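Local coordinates for glycosyl hydrolase, family 31/fibronectin type III domain protein (Clostridium perfringens, PDB 4LKS) that binds galactose through a calcium-bearing beta-sandwich carbohydrate-binding module of family 32, probably helping its parent family 31 glycoside hydrolase to engage galactose-containing glycans, at residues A[77-82]-A[162-167]. Sequence-based numbering, arbitrary orientation.
Sequences NQIDYL and LVFYGK
Tyr165 reaches across to the neighbouring strand and donates a hydrogen bond from its phenolic OH to Asp80, with OH 2.6 Å from OD2. The hydroxyl comes from above the carboxylate plane, 37° out of it, while OD2 itself lies at the edge of the tyrosine ring. The other carboxylate oxygen is taken by Gln78: NE2 lies 2.9 Å from Asp80 OD1, on its syn side and within the glutamine's amide plane. Each carboxylate oxygen thus has its own donor, which fixes the rotation of a buried acid and would help to stabilise its negative charge. Glutamine suits this place because its amide N-H can serve the acid while its chain packs on the tyrosine. That extended chain, with CG anti to the backbone N (chi1 -175°), runs alongside Tyr165 and brings the tilted amide over the rim of one ring face, NE2 3.6 Å from Tyr165 CE1, the two planes 39° apart.

The face bearing Ile79, Tyr81, Leu162 and Phe164 is lined mainly by hydrocarbon. Ile79 sets CG2 over the Phe164 ring in a CH-pi contact, 4.1 Å from the ring centroid, and Leu162 CD2 meets the edge of the Tyr81 ring at CD1. The methyl-bearing branches of Ile79 and Leu162 suit an aromatic face and an aromatic edge, while the Tyr81 hydroxyl bonds beyond the two segments, to Ser158 O and Val92 N.

Antiparallel backbone pairing sets this register. Asp80 and Val163 form a hydrogen-bonded pair, Asp80 N to Val163 O 2.8 Å and Val163 N to Asp80 O 3.0 Å, both donors on carbonyl lone pairs.

Further out, Lys13, probably from the expression leader, gives its backbone N-H to Gln78 OE1. The two segments belong to the central strands of a four-stranded sheet in this F5/8 type C beta-sandwich. Strand 129-138 flanks 73-82 on its other side, and Leu162 and Phe164 pack against strand 64-70 of the facing five-stranded sheet.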
ATOM      1  N   ASN A  77      -3.685   9.906   9.509  1.00  9.31           N
ATOM      2  CA  ASN A  77      -2.340  10.499   9.495  1.00 11.35           C
ATOM      3  C   ASN A  77      -1.171   9.523   9.406  1.00  8.75           C
ATOM      4  O   ASN A  77      -0.009   9.913   9.546  1.00  8.90           O
ATOM      5  CB  ASN A  77      -2.136  11.487  10.647  1.00 14.09           C
ATOM      6  CG  ASN A  77      -2.306  10.849  12.001  1.00 16.37           C
ATOM      7  OD1 ASN A  77      -2.187   9.640  12.152  1.00 15.03           O
ATOM      8  ND2 ASN A  77      -2.585  11.674  13.008  1.00 21.79           N
ATOM      9  N   GLN A  78      -1.474   8.258   9.144  1.00  8.94           N
ATOM     10  CA  GLN A  78      -0.422   7.287   8.905  1.00  8.31           C
ATOM     11  C   GLN A  78      -0.990   6.079   8.186  1.00  7.51           C
ATOM     12  O   GLN A  78      -2.150   5.711   8.415  1.00  8.44           O
ATOM     13  CB  GLN A  78       0.225   6.862  10.232  1.00  8.67           C
ATOM     14  CG  GLN A  78       1.417   5.929  10.087  1.00  8.31           C
ATOM     15  CD  GLN A  78       2.039   5.578  11.418  1.00  9.38           C
ATOM     16  OE1 GLN A  78       2.198   6.444  12.277  1.00 11.12           O
ATOM     17  NE2 GLN A  78       2.418   4.309  11.588  1.00  9.71           N
ATOM     18  N   ILE A  79      -0.189   5.464   7.319  1.00  7.72           N
ATOM     19  CA  ILE A  79      -0.459   4.092   6.901  1.00  8.03           C
ATOM     20  C   ILE A  79       0.819   3.303   7.071  1.00  9.15           C
ATOM     21  O   ILE A  79       1.894   3.889   7.043  1.00  9.90           O
ATOM     22  CB  ILE A  79      -0.968   3.958   5.444  1.00  9.04           C
ATOM     23  CG1 ILE A  79       0.091   4.417   4.442  1.00 10.96           C
ATOM     24  CG2 ILE A  79      -2.284   4.718   5.265  1.00 10.10           C
ATOM     25  CD1 ILE A  79      -0.250   4.063   3.000  1.00 12.42           C
ATOM     26  N   ASP A  80       0.707   1.996   7.294  1.00  7.13           N
ATOM     27  CA  ASP A  80       1.865   1.102   7.225  1.00  8.68           C
ATOM     28  C   ASP A  80       1.777   0.256   5.974  1.00  9.29           C
ATOM     29  O   ASP A  80       0.708  -0.272   5.634  1.00  9.44           O
ATOM     30  CB  ASP A  80       1.943   0.135   8.416  1.00  8.18           C
ATOM     31  CG  ASP A  80       2.136   0.821   9.749  1.00 11.69           C
ATOM     32  OD1 ASP A  80       2.541   2.000   9.812  1.00  9.68           O
ATOM     33  OD2 ASP A  80       1.870   0.138  10.766  1.00 14.40           O
ATOM     34  N   TYR A  81       2.904   0.100   5.297  1.00  7.81           N
ATOM     35  CA  TYR A  81       3.001  -0.803   4.163  1.00  7.14           C
ATOM     36  C   TYR A  81       3.722  -2.076   4.613  1.00  7.39           C
ATOM     37  O   TYR A  81       4.840  -2.007   5.113  1.00  9.27           O
ATOM     38  CB  TYR A  81       3.766  -0.121   3.021  1.00  8.19           C
ATOM     39  CG  TYR A  81       4.165  -1.052   1.894  1.00  7.79           C
ATOM     40  CD1 TYR A  81       3.252  -1.414   0.903  1.00  8.70           C
ATOM     41  CD2 TYR A  81       5.448  -1.588   1.831  1.00  9.18           C
ATOM     42  CE1 TYR A  81       3.617  -2.268  -0.135  1.00  8.72           C
ATOM     43  CE2 TYR A  81       5.825  -2.445   0.791  1.00  9.52           C
ATOM     44  CZ  TYR A  81       4.902  -2.780  -0.179  1.00  7.24           C
ATOM     45  OH  TYR A  81       5.274  -3.626  -1.194  1.00  8.88           O
ATOM     46  N   LEU A  82       3.081  -3.231   4.448  1.00  7.72           N
ATOM     47  CA  LEU A  82       3.713  -4.514   4.765  1.00 10.36           C
ATOM     48  C   LEU A  82       4.075  -5.214   3.469  1.00  7.82           C
ATOM     49  O   LEU A  82       3.195  -5.570   2.684  1.00  9.80           O
ATOM     50  CB  LEU A  82       2.788  -5.402   5.606  1.00  8.88           C
ATOM     51  CG  LEU A  82       3.375  -6.770   5.985  1.00  9.61           C
ATOM     52  CD1 LEU A  82       4.543  -6.600   6.944  1.00 12.79           C
ATOM     53  CD2 LEU A  82       2.301  -7.680   6.588  1.00 11.51           C
ATOM     54  N   LEU A 162      -1.935  -3.067   3.925  1.00  8.90           N
ATOM     55  CA  LEU A 162      -1.916  -1.633   4.192  1.00  7.79           C
ATOM     56  C   LEU A 162      -2.710  -1.441   5.481  1.00 10.92           C
ATOM     57  O   LEU A 162      -3.881  -1.850   5.573  1.00 12.37           O
ATOM     58  CB  LEU A 162      -2.561  -0.860   3.046  1.00  9.42           C
ATOM     59  CG  LEU A 162      -1.881  -1.003   1.688  1.00  8.91           C
ATOM     60  CD1 LEU A 162      -2.762  -0.393   0.605  1.00 14.87           C
ATOM     61  CD2 LEU A 162      -0.507  -0.329   1.671  1.00 11.25           C
ATOM     62  N   VAL A 163      -2.076  -0.842   6.479  1.00  9.37           N
ATOM     63  CA  VAL A 163      -2.687  -0.612   7.787  1.00  9.05           C
ATOM     64  C   VAL A 163      -2.965   0.883   7.906  1.00  7.74           C
ATOM     65  O   VAL A 163      -2.101   1.692   7.588  1.00  9.64           O
ATOM     66  CB  VAL A 163      -1.746  -1.068   8.929  1.00 10.05           C
ATOM     67  CG1 VAL A 163      -2.410  -0.858  10.295  1.00  9.38           C
ATOM     68  CG2 VAL A 163      -1.312  -2.540   8.732  1.00 12.32           C
ATOM     69  N   PHE A 164      -4.158   1.252   8.358  1.00  7.85           N
ATOM     70  CA  PHE A 164      -4.568   2.643   8.412  1.00  9.54           C
ATOM     71  C   PHE A 164      -4.683   3.133   9.840  1.00  9.03           C
ATOM     72  O   PHE A 164      -5.134   2.391  10.725  1.00 10.03           O
ATOM     73  CB  PHE A 164      -5.932   2.804   7.718  1.00  9.30           C
ATOM     74  CG  PHE A 164      -5.867   2.737   6.220  1.00  8.56           C
ATOM     75  CD1 PHE A 164      -5.538   1.553   5.573  1.00  9.72           C
ATOM     76  CD2 PHE A 164      -6.144   3.855   5.457  1.00 11.63           C
ATOM     77  CE1 PHE A 164      -5.468   1.501   4.182  1.00  8.50           C
ATOM     78  CE2 PHE A 164      -6.080   3.806   4.063  1.00 11.07           C
ATOM     79  CZ  PHE A 164      -5.743   2.629   3.433  1.00 11.84           C
ATOM     80  N   TYR A 165      -4.280   4.379  10.056  1.00  7.69           N
ATOM     81  CA  TYR A 165      -4.395   5.031  11.360  1.00  7.73           C
ATOM     82  C   TYR A 165      -5.165   6.337  11.261  1.00 11.44           C
ATOM     83  O   TYR A 165      -4.789   7.259  10.513  1.00 10.25           O
ATOM     84  CB  TYR A 165      -3.020   5.357  11.942  1.00  9.98           C
ATOM     85  CG  TYR A 165      -2.133   4.167  12.174  1.00  7.64           C
ATOM     86  CD1 TYR A 165      -1.450   3.570  11.119  1.00  7.55           C
ATOM     87  CD2 TYR A 165      -1.959   3.644  13.452  1.00  9.40           C
ATOM     88  CE1 TYR A 165      -0.613   2.476  11.336  1.00  8.26           C
ATOM     89  CE2 TYR A 165      -1.120   2.560  13.671  1.00 10.27           C
ATOM     90  CZ  TYR A 165      -0.457   1.981  12.607  1.00  9.90           C
ATOM     91  OH  TYR A 165       0.381   0.909  12.816  1.00 10.49           O
ATOM     92  N   GLY A 166      -6.214   6.445  12.066  1.00  9.34           N
ATOM     93  CA  GLY A 166      -6.976   7.670  12.124  1.00 11.41           C
ATOM     94  C   GLY A 166      -8.152   7.564  13.064  1.00 11.74           C
ATOM     95  O   GLY A 166      -8.311   6.557  13.769  1.00 14.36           O
ATOM     96  N   LYS A 167      -8.982   8.604  13.072  1.00 13.18           N
ATOM     97  CA  LYS A 167     -10.167   8.576  13.926  1.00 16.09           C
ATOM     98  C   LYS A 167     -11.356   9.192  13.218  1.00 16.06           C
ATOM     99  O   LYS A 167     -11.181  10.128  12.443  1.00 14.46           O
ATOM    100  CB  LYS A 167      -9.904   9.317  15.243  1.00 24.05           C
TER